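Local coordinates for nucleoside-diphosphate-sugar pyrophosphorylase (Vibrio cholerae, PDB 4EVW), which probably transfers a nucleotidyl group from a nucleoside triphosphate to a sugar phosphate, giving a nucleoside-diphosphate sugar and releasing pyrophosphate, at residues Y23-E34 / T59-L70; N113-F121 / I224-G233. The protein carries 1 engineered substitution. One frame throughout, in Å; residues are numbered along the deposited sequence.

In the fold
Two contacts in series illustrate how an alpha/beta chain is tied at successive scales. From the N terminus, the chain runs through Y23-E34, makes strand 49-54 and returns along helix 59-70; interaction 1 closes this short loop of 24 residues. Only after strands 75-80 and 109-111 does interaction 2 begin at N113-F121, closing on I224-G233 a loop of 102 residues that includes strands 132-138, 174-177 and 219-223. The loops neither nest nor cross. They still meet in space, because Phe-33 CD1 packs 3.6 Å from Ile-114 CD1 and Leu-32 reaches Phe-117 and Cys-232, so helix 32-37 is shared ground between the two contacts.

Interaction 1 (Y23-E34 / T59-L70); sequences YMLEAHGQTLFE and TAVFVREKATQL
Thr-59, at the start of helix 59-70, brings OG1 to the ring edge of Tyr-23, in plane and 2.7 Å from its OH; Thr-59 OG1 is hydrogen-bonded to Val-56 O. One turn on, Phe-62 is inserted between Met-24, Thr-31 and Phe-33. Selenomethionine Met-24 lays CG over the centre of one ring face, 3.9 Å from the centroid, while Lys-66 CG backs the opposite face. Thr-31 CG2 and Phe-33 CB lie at the Phe-62 rim, and its edge turns to the face of Phe-33 in an offset edge-to-face pair, planes at 69°. Val-63 CG1 meets Phe-33 CZ at 3.9 Å. Lys-66 packs CB 3.6 Å from Phe-33 CE2, then bends at chi2 (-65°), carrying NZ to a salt bridge with Glu-34 OE1 (3.4 Å), its hydrogen bond weak. Thr-31 N to that OE1 and Glu-34 N to Thr-31 OG1 make the capping box that starts helix 32-37; Thr-31 OG1 also bonds the anti lone pair of OE1. Leu-70 CD1 ends the contact loosely, 4.4 Å from Glu-34 CG. Helix 59-70 is the beta-alpha-beta crossover between parallel strands 49-54 and 75-80, packing on both; helix 235-243 covers Leu-25 and Leu-32, which point away from helix 59-70.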
loop_
_atom_site.group_PDB
_atom_site.type_symbol
_atom_site.label_atom_id
_atom_site.label_comp_id
_atom_site.label_asym_id
_atom_site.label_seq_id
_atom_site.Cartn_x
_atom_site.Cartn_y
_atom_site.Cartn_z
ATOM N N TYR A 23 -0.740 7.688 12.223
ATOM C CA TYR A 23 -1.211 8.558 11.149
ATOM C C TYR A 23 -1.786 9.895 11.625
ATOM O O TYR A 23 -1.997 10.805 10.818
ATOM C CB TYR A 23 -2.219 7.826 10.252
ATOM C CG TYR A 23 -3.273 7.031 10.981
ATOM C CD1 TYR A 23 -3.167 5.644 11.103
ATOM C CD2 TYR A 23 -4.377 7.662 11.547
ATOM C CE1 TYR A 23 -4.140 4.904 11.772
ATOM C CE2 TYR A 23 -5.358 6.932 12.220
ATOM C CZ TYR A 23 -5.231 5.557 12.329
ATOM O OH TYR A 23 -6.195 4.833 12.996
HETATM N N MSE A 24 -2.027 10.021 12.930
HETATM C CA MSE A 24 -2.545 11.273 13.485
HETATM C C MSE A 24 -1.428 12.144 14.046
HETATM O O MSE A 24 -1.671 13.278 14.468
HETATM C CB MSE A 24 -3.574 11.003 14.589
HETATM C CG MSE A 24 -4.861 10.369 14.095
HETATM SE SE MSE A 24 -6.207 10.249 15.492
HETATM C CE MSE A 24 -7.585 9.304 14.515
ATOM N N LEU A 25 -0.206 11.619 14.068
ATOM C CA LEU A 25 0.918 12.398 14.575
ATOM C C LEU A 25 1.169 13.550 13.609
ATOM O O LEU A 25 0.880 13.439 12.417
ATOM C CB LEU A 25 2.164 11.517 14.719
ATOM C CG LEU A 25 1.970 10.384 15.738
ATOM C CD1 LEU A 25 3.275 9.635 15.940
ATOM C CD2 LEU A 25 1.479 10.971 17.063
ATOM N N GLU A 26 1.693 14.658 14.127
ATOM C CA GLU A 26 1.934 15.836 13.303
ATOM C C GLU A 26 3.408 16.106 13.024
ATOM O O GLU A 26 4.284 15.736 13.802
ATOM C CB GLU A 26 1.294 17.065 13.961
ATOM C CG GLU A 26 -0.225 16.963 14.107
ATOM C CD GLU A 26 -0.841 18.147 14.839
ATOM O OE1 GLU A 26 -0.572 19.301 14.439
ATOM O OE2 GLU A 26 -1.599 17.924 15.807
ATOM N N ALA A 27 3.666 16.740 11.887
ATOM C CA ALA A 27 5.018 17.085 11.487
ATOM C C ALA A 27 4.959 18.194 10.448
ATOM O O ALA A 27 4.220 18.105 9.465
ATOM C CB ALA A 27 5.739 15.861 10.914
ATOM N N HIS A 28 5.723 19.252 10.688
ATOM C CA HIS A 28 5.793 20.374 9.763
ATOM C C HIS A 28 4.445 20.972 9.372
ATOM O O HIS A 28 4.251 21.387 8.228
ATOM C CB HIS A 28 6.553 19.936 8.515
ATOM C CG HIS A 28 7.878 19.311 8.817
ATOM N ND1 HIS A 28 8.857 19.958 9.538
ATOM C CD2 HIS A 28 8.383 18.093 8.505
ATOM C CE1 HIS A 28 9.908 19.167 9.661
ATOM N NE2 HIS A 28 9.647 18.029 9.043
ATOM N N GLY A 29 3.512 21.007 10.318
ATOM C CA GLY A 29 2.216 21.603 10.046
ATOM C C GLY A 29 1.059 20.708 9.643
ATOM O O GLY A 29 -0.060 21.196 9.478
ATOM N N GLN A 30 1.303 19.413 9.472
ATOM C CA GLN A 30 0.222 18.512 9.097
ATOM C C GLN A 30 0.453 17.077 9.560
ATOM O O GLN A 30 1.581 16.680 9.853
ATOM C CB GLN A 30 -0.001 18.559 7.580
ATOM C CG GLN A 30 1.189 18.144 6.740
ATOM C CD GLN A 30 0.947 18.351 5.253
ATOM O OE1 GLN A 30 1.744 17.924 4.419
ATOM N NE2 GLN A 30 -0.156 19.011 4.917
ATOM N N THR A 31 -0.631 16.308 9.628
ATOM C CA THR A 31 -0.570 14.923 10.073
ATOM C C THR A 31 0.160 14.020 9.093
ATOM O O THR A 31 0.244 14.316 7.902
ATOM C CB THR A 31 -1.982 14.348 10.297
ATOM O OG1 THR A 31 -2.715 14.377 9.064
ATOM C CG2 THR A 31 -2.725 15.166 11.352
ATOM N N LEU A 32 0.695 12.915 9.596
ATOM C CA LEU A 32 1.398 11.989 8.727
ATOM C C LEU A 32 0.405 11.473 7.680
ATOM O O LEU A 32 0.788 11.187 6.546
ATOM C CB LEU A 32 2.011 10.848 9.551
ATOM C CG LEU A 32 3.066 11.325 10.567
ATOM C CD1 LEU A 32 3.765 10.125 11.198
ATOM C CD2 LEU A 32 4.088 12.209 9.870
ATOM N N PHE A 33 -0.873 11.389 8.052
ATOM C CA PHE A 33 -1.907 10.947 7.114
ATOM C C PHE A 33 -1.896 11.875 5.905
ATOM O O PHE A 33 -1.900 11.426 4.759
ATOM C CB PHE A 33 -3.292 11.001 7.765
ATOM C CG PHE A 33 -4.426 10.763 6.801
ATOM C CD1 PHE A 33 -4.771 9.474 6.407
ATOM C CD2 PHE A 33 -5.152 11.835 6.290
ATOM C CE1 PHE A 33 -5.825 9.260 5.520
ATOM C CE2 PHE A 33 -6.206 11.627 5.401
ATOM C CZ PHE A 33 -6.543 10.337 5.017
ATOM N N GLU A 34 -1.877 13.178 6.172
ATOM C CA GLU A 34 -1.871 14.177 5.108
ATOM C C GLU A 34 -0.592 14.138 4.277
ATOM O O GLU A 34 -0.638 14.265 3.052
ATOM C CB GLU A 34 -2.071 15.571 5.705
ATOM C CG GLU A 34 -3.466 15.797 6.274
ATOM C CD GLU A 34 -3.517 16.990 7.211
ATOM O OE1 GLU A 34 -3.186 16.828 8.405
ATOM O OE2 GLU A 34 -3.872 18.093 6.745
ATOM N N THR A 59 -11.125 7.162 14.041
ATOM C CA THR A 59 -10.405 7.289 12.782
ATOM C C THR A 59 -11.271 7.581 11.556
ATOM O O THR A 59 -10.872 8.374 10.700
ATOM C CB THR A 59 -9.547 6.030 12.522
ATOM O OG1 THR A 59 -8.606 5.876 13.591
ATOM C CG2 THR A 59 -8.782 6.160 11.214
ATOM N N ALA A 60 -12.445 6.962 11.458
ATOM C CA ALA A 60 -13.312 7.209 10.308
ATOM C C ALA A 60 -13.627 8.701 10.197
ATOM O O ALA A 60 -13.583 9.278 9.107
ATOM C CB ALA A 60 -14.604 6.400 10.426
ATOM N N VAL A 61 -13.945 9.325 11.329
ATOM C CA VAL A 61 -14.249 10.751 11.345
ATOM C C VAL A 61 -13.012 11.565 10.961
ATOM O O VAL A 61 -13.102 12.503 10.165
ATOM C CB VAL A 61 -14.757 11.194 12.740
ATOM C CG1 VAL A 61 -14.781 12.712 12.837
ATOM C CG2 VAL A 61 -16.157 10.630 12.979
ATOM N N PHE A 62 -11.859 11.201 11.520
ATOM C CA PHE A 62 -10.602 11.887 11.219
ATOM C C PHE A 62 -10.308 11.852 9.712
ATOM O O PHE A 62 -10.016 12.884 9.097
ATOM C CB PHE A 62 -9.454 11.224 11.997
ATOM C CG PHE A 62 -8.072 11.654 11.556
ATOM C CD1 PHE A 62 -7.473 12.794 12.089
ATOM C CD2 PHE A 62 -7.366 10.904 10.620
ATOM C CE1 PHE A 62 -6.183 13.172 11.696
ATOM C CE2 PHE A 62 -6.082 11.273 10.219
ATOM C CZ PHE A 62 -5.486 12.408 10.758
ATOM N N VAL A 63 -10.393 10.663 9.121
ATOM C CA VAL A 63 -10.130 10.501 7.693
ATOM C C VAL A 63 -11.120 11.274 6.833
ATOM O O VAL A 63 -10.730 11.936 5.873
ATOM C CB VAL A 63 -10.166 9.007 7.284
ATOM C CG1 VAL A 63 -10.050 8.863 5.762
ATOM C CG2 VAL A 63 -9.029 8.274 7.964
ATOM N N ARG A 64 -12.401 11.190 7.170
ATOM C CA ARG A 64 -13.399 11.902 6.392
ATOM C C ARG A 64 -13.125 13.405 6.420
ATOM O O ARG A 64 -13.186 14.073 5.386
ATOM C CB ARG A 64 -14.804 11.611 6.916
ATOM C CG ARG A 64 -15.887 12.219 6.041
ATOM C CD ARG A 64 -17.259 11.646 6.349
ATOM N NE ARG A 64 -17.417 10.260 5.907
ATOM C CZ ARG A 64 -17.658 9.882 4.652
ATOM N NH1 ARG A 64 -17.773 10.783 3.684
ATOM N NH2 ARG A 64 -17.800 8.595 4.366
ATOM N N GLU A 65 -12.812 13.938 7.597
ATOM C CA GLU A 65 -12.526 15.365 7.717
ATOM C C GLU A 65 -11.278 15.773 6.938
ATOM O O GLU A 65 -11.292 16.771 6.212
ATOM C CB GLU A 65 -12.364 15.766 9.191
ATOM C CG GLU A 65 -13.676 15.849 9.964
ATOM C CD GLU A 65 -13.478 16.295 11.409
ATOM O OE1 GLU A 65 -12.343 16.667 11.769
ATOM O OE2 GLU A 65 -14.456 16.275 12.184
ATOM N N LYS A 66 -10.198 15.010 7.088
ATOM C CA LYS A 66 -8.953 15.321 6.392
ATOM C C LYS A 66 -9.085 15.177 4.877
ATOM O O LYS A 66 -8.595 16.025 4.129
ATOM C CB LYS A 66 -7.816 14.426 6.894
ATOM C CG LYS A 66 -7.449 14.639 8.356
ATOM C CD LYS A 66 -6.873 16.024 8.607
ATOM C CE LYS A 66 -6.637 16.243 10.096
ATOM N NZ LYS A 66 -5.858 17.478 10.385
ATOM N N ALA A 67 -9.737 14.110 4.421
ATOM C CA ALA A 67 -9.911 13.903 2.981
ATOM C C ALA A 67 -10.707 15.048 2.362
ATOM O O ALA A 67 -10.378 15.542 1.283
ATOM C CB ALA A 67 -10.626 12.577 2.717
ATOM N N THR A 68 -11.765 15.466 3.047
ATOM C CA THR A 68 -12.616 16.551 2.553
ATOM C C THR A 68 -11.785 17.816 2.470
ATOM O O THR A 68 -11.821 18.565 1.490
ATOM C CB THR A 68 -13.777 16.813 3.516
ATOM O OG1 THR A 68 -14.564 15.625 3.630
ATOM C CG2 THR A 68 -14.650 17.957 3.011
ATOM N N GLN A 69 -11.026 18.054 3.525
ATOM C CA GLN A 69 -10.208 19.233 3.570
ATOM C C GLN A 69 -9.132 19.265 2.494
ATOM O O GLN A 69 -8.820 20.331 1.968
ATOM C CB GLN A 69 -9.589 19.316 4.940
ATOM C CG GLN A 69 -8.853 20.573 5.177
ATOM C CD GLN A 69 -8.396 20.642 6.597
ATOM O OE1 GLN A 69 -8.743 19.786 7.414
ATOM N NE2 GLN A 69 -7.618 21.663 6.915
ATOM N N LEU A 70 -8.561 18.104 2.177
ATOM C CA LEU A 70 -7.514 18.016 1.163
ATOM C C LEU A 70 -8.087 18.279 -0.219
ATOM O O LEU A 70 -7.355 18.564 -1.167
ATOM C CB LEU A 70 -6.869 16.631 1.193
ATOM C CG LEU A 70 -5.925 16.382 2.368
ATOM C CD1 LEU A 70 -5.555 14.910 2.457
ATOM C CD2 LEU A 70 -4.687 17.236 2.184
#

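Interaction 2 (N113-F121 / I224-G233); sequences NIDTFRPNF and IARHEVIFCG
Thr-116 and Val-229, the latter just before strand 230-231, press their CG2 methyls to 3.5 Å, closer than usual van der Waals contact, and mark the tight part beside a short two-stranded antiparallel sheet. Phe-117 and Ile-230 form its hydrogen-bonded pair, each N giving to the other's O; Thr-116 and Phe-231 form the neighbouring non-hydrogen-bonded pair. Cys-232 N extends the pairing with a bond of 2.8 Å to Asp-115 O. The face bearing Thr-116 and Phe-231 sets OG1 at the phenyl edge, and that hydroxyl is held by Asn-113 OD1. On the other face the Phe-117 ring is met obliquely by Ile-230 CG2, 3.8 Å from CD2, and by Cys-232 CB, 3.6 Å from CZ. Asp-115 CB packs 3.7 Å from Gly-233 CA, close although both residues are partly exposed.

Arg-118 is gripped just as closely. Bends at chi2 and chi3 fold its chain back, so that Ile-224 CD1 lies over one guanidinium face, offset toward the rim and 3.3 Å from NE. NH1 gives a hydrogen bond of 3.0 Å to Glu-228 O, reaching it from above the carbonyl plane, while NH2 forms a salt bridge with Glu-135, probably balancing the charge of this buried arginine.

The solvent side is looser by contrast. Exposed Pro-119 comes no nearer than 4.4 Å, through CG, to the CD1 tip of Ile-230, although its CD rests on Glu-228 O.

The paired segments sit between helix 32-37, helix 235-243 and strand 132-138: the first backs Phe-117 through Ser-36, the second packs against Cys-232, and the strand supplies Glu-135 beside Ile-224 and Phe-137 beside Phe-231.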
loop_
_atom_site.group_PDB
_atom_site.type_symbol
_atom_site.label_atom_id
_atom_site.label_comp_id
_atom_site.label_asym_id
_atom_site.label_seq_id
_atom_site.Cartn_x
_atom_site.Cartn_y
_atom_site.Cartn_z
ATOM N N ASN A 113 0.646 2.723 1.373
ATOM C CA ASN A 113 0.510 2.736 2.818
ATOM C C ASN A 113 0.765 4.113 3.398
ATOM O O ASN A 113 1.503 4.929 2.838
ATOM C CB ASN A 113 1.413 1.681 3.451
ATOM C CG ASN A 113 2.869 1.990 3.285
ATOM O OD1 ASN A 113 3.453 2.714 4.088
ATOM N ND2 ASN A 113 3.470 1.450 2.233
ATOM N N ILE A 114 0.138 4.359 4.536
ATOM C CA ILE A 114 0.228 5.640 5.200
ATOM C C ILE A 114 1.597 5.927 5.840
ATOM O O ILE A 114 1.834 7.036 6.319
ATOM C CB ILE A 114 -0.933 5.747 6.230
ATOM C CG1 ILE A 114 -1.487 7.168 6.239
ATOM C CG2 ILE A 114 -0.480 5.290 7.603
ATOM C CD1 ILE A 114 -2.079 7.595 4.905
ATOM N N ASP A 115 2.498 4.940 5.813
ATOM C CA ASP A 115 3.847 5.088 6.382
ATOM C C ASP A 115 4.842 5.623 5.360
ATOM O O ASP A 115 6.014 5.817 5.673
ATOM C CB ASP A 115 4.415 3.742 6.848
ATOM C CG ASP A 115 3.519 3.025 7.822
ATOM O OD1 ASP A 115 3.003 3.677 8.751
ATOM O OD2 ASP A 115 3.351 1.796 7.664
ATOM N N THR A 116 4.374 5.849 4.141
ATOM C CA THR A 116 5.257 6.281 3.073
ATOM C C THR A 116 4.819 7.568 2.398
ATOM O O THR A 116 3.622 7.807 2.238
ATOM C CB THR A 116 5.324 5.175 1.996
ATOM O OG1 THR A 116 5.579 3.915 2.629
ATOM C CG2 THR A 116 6.421 5.460 0.988
ATOM N N PHE A 117 5.787 8.403 2.020
ATOM C CA PHE A 117 5.472 9.631 1.295
ATOM C C PHE A 117 6.175 9.559 -0.049
ATOM O O PHE A 117 7.370 9.246 -0.138
ATOM C CB PHE A 117 5.954 10.901 2.001
ATOM C CG PHE A 117 5.679 10.926 3.466
ATOM C CD1 PHE A 117 4.557 10.296 3.997
ATOM C CD2 PHE A 117 6.556 11.575 4.324
ATOM C CE1 PHE A 117 4.316 10.308 5.367
ATOM C CE2 PHE A 117 6.329 11.599 5.693
ATOM C CZ PHE A 117 5.207 10.961 6.219
ATOM N N ARG A 118 5.417 9.858 -1.094
ATOM C CA ARG A 118 5.929 9.845 -2.462
ATOM C C ARG A 118 5.531 11.183 -3.061
ATOM O O ARG A 118 4.553 11.272 -3.809
ATOM C CB ARG A 118 5.288 8.696 -3.237
ATOM C CG ARG A 118 5.903 7.344 -2.913
ATOM C CD ARG A 118 7.200 7.142 -3.691
ATOM N NE ARG A 118 6.930 6.991 -5.120
ATOM C CZ ARG A 118 7.115 7.945 -6.028
ATOM N NH1 ARG A 118 7.587 9.137 -5.668
ATOM N NH2 ARG A 118 6.803 7.718 -7.298
ATOM N N PRO A 119 6.288 12.243 -2.748
ATOM C CA PRO A 119 5.947 13.565 -3.283
ATOM C C PRO A 119 5.763 13.625 -4.801
ATOM O O PRO A 119 6.532 13.030 -5.558
ATOM C CB PRO A 119 7.121 14.440 -2.843
ATOM C CG PRO A 119 7.725 13.713 -1.690
ATOM C CD PRO A 119 7.596 12.265 -2.068
ATOM N N ASN A 120 4.741 14.359 -5.232
ATOM C CA ASN A 120 4.470 14.561 -6.652
ATOM C C ASN A 120 4.321 13.275 -7.459
ATOM O O ASN A 120 4.802 13.179 -8.589
ATOM C CB ASN A 120 5.587 15.422 -7.262
ATOM C CG ASN A 120 5.877 16.672 -6.440
ATOM O OD1 ASN A 120 4.962 17.365 -6.003
ATOM N ND2 ASN A 120 7.160 16.965 -6.234
ATOM N N PHE A 121 3.655 12.281 -6.887
ATOM C CA PHE A 121 3.467 11.026 -7.595
ATOM C C PHE A 121 2.653 11.208 -8.873
ATOM O O PHE A 121 1.670 11.943 -8.892
ATOM C CB PHE A 121 2.752 10.003 -6.696
ATOM C CG PHE A 121 2.407 8.712 -7.396
ATOM C CD1 PHE A 121 1.178 8.547 -8.036
ATOM C CD2 PHE A 121 3.325 7.668 -7.434
ATOM C CE1 PHE A 121 0.870 7.361 -8.703
ATOM C CE2 PHE A 121 3.027 6.480 -8.100
ATOM C CZ PHE A 121 1.799 6.324 -8.735
ATOM N N ILE A 224 12.230 3.945 -8.978
ATOM C CA ILE A 224 12.285 5.368 -8.662
ATOM C C ILE A 224 13.561 5.605 -7.871
ATOM O O ILE A 224 14.187 4.656 -7.388
ATOM C CB ILE A 224 11.068 5.867 -7.829
ATOM C CG1 ILE A 224 11.067 5.234 -6.436
ATOM C CG2 ILE A 224 9.772 5.572 -8.573
ATOM C CD1 ILE A 224 10.049 5.860 -5.495
ATOM N N ALA A 225 13.950 6.870 -7.757
ATOM C CA ALA A 225 15.161 7.239 -7.032
ATOM C C ALA A 225 14.887 7.306 -5.529
ATOM O O ALA A 225 13.775 7.612 -5.104
ATOM C CB ALA A 225 15.671 8.584 -7.538
ATOM N N ARG A 226 15.907 7.028 -4.726
ATOM C CA ARG A 226 15.756 7.040 -3.276
ATOM C C ARG A 226 15.225 8.359 -2.720
ATOM O O ARG A 226 14.491 8.365 -1.730
ATOM C CB ARG A 226 17.092 6.711 -2.605
ATOM C CG ARG A 226 16.998 6.601 -1.086
ATOM C CD ARG A 226 16.062 5.470 -0.677
ATOM N NE ARG A 226 16.016 5.272 0.771
ATOM C CZ ARG A 226 15.238 5.956 1.602
ATOM N NH1 ARG A 226 14.423 6.898 1.141
ATOM N NH2 ARG A 226 15.274 5.692 2.903
ATOM N N HIS A 227 15.579 9.474 -3.353
ATOM C CA HIS A 227 15.124 10.774 -2.874
ATOM C C HIS A 227 13.653 11.047 -3.174
ATOM O O HIS A 227 13.097 12.046 -2.715
ATOM C CB HIS A 227 15.974 11.902 -3.473
ATOM C CG HIS A 227 15.741 12.132 -4.935
ATOM N ND1 HIS A 227 16.388 11.417 -5.918
ATOM C CD2 HIS A 227 14.921 12.997 -5.578
ATOM C CE1 HIS A 227 15.977 11.831 -7.103
ATOM N NE2 HIS A 227 15.087 12.790 -6.924
ATOM N N GLU A 228 13.022 10.167 -3.942
ATOM C CA GLU A 228 11.614 10.355 -4.289
ATOM C C GLU A 228 10.672 9.661 -3.310
ATOM O O GLU A 228 9.452 9.766 -3.433
ATOM C CB GLU A 228 11.357 9.855 -5.714
ATOM C CG GLU A 228 12.078 10.684 -6.776
ATOM C CD GLU A 228 11.778 10.223 -8.191
ATOM O OE1 GLU A 228 12.204 9.108 -8.566
ATOM O OE2 GLU A 228 11.111 10.978 -8.929
ATOM N N VAL A 229 11.239 8.952 -2.340
ATOM C CA VAL A 229 10.431 8.259 -1.345
ATOM C C VAL A 229 10.949 8.542 0.063
ATOM O O VAL A 229 12.157 8.556 0.308
ATOM C CB VAL A 229 10.401 6.722 -1.607
ATOM C CG1 VAL A 229 11.801 6.129 -1.505
ATOM C CG2 VAL A 229 9.457 6.042 -0.618
ATOM N N ILE A 230 10.026 8.818 0.980
ATOM C CA ILE A 230 10.383 9.089 2.369
ATOM C C ILE A 230 9.611 8.101 3.225
ATOM O O ILE A 230 8.389 8.008 3.122
ATOM C CB ILE A 230 9.994 10.522 2.785
ATOM C CG1 ILE A 230 10.796 11.532 1.961
ATOM C CG2 ILE A 230 10.250 10.721 4.284
ATOM C CD1 ILE A 230 10.170 12.904 1.898
ATOM N N PHE A 231 10.324 7.349 4.050
ATOM C CA PHE A 231 9.678 6.376 4.920
ATOM C C PHE A 231 9.533 6.964 6.314
ATOM O O PHE A 231 10.463 7.570 6.844
ATOM C CB PHE A 231 10.497 5.090 4.971
ATOM C CG PHE A 231 10.625 4.405 3.642
ATOM C CD1 PHE A 231 9.524 3.798 3.048
ATOM C CD2 PHE A 231 11.844 4.377 2.978
ATOM C CE1 PHE A 231 9.639 3.171 1.809
ATOM C CE2 PHE A 231 11.971 3.756 1.741
ATOM C CZ PHE A 231 10.867 3.151 1.155
ATOM N N CYS A 232 8.357 6.776 6.898
ATOM C CA CYS A 232 8.065 7.301 8.221
ATOM C C CYS A 232 7.207 6.257 8.935
ATOM O O CYS A 232 6.135 6.568 9.450
ATOM C CB CYS A 232 7.298 8.614 8.065
ATOM S SG CYS A 232 7.382 9.715 9.481
ATOM N N GLY A 233 7.695 5.019 8.957
ATOM C CA GLY A 233 6.942 3.931 9.559
ATOM C C GLY A 233 7.356 3.434 10.933
ATOM O O GLY A 233 6.650 2.616 11.523
#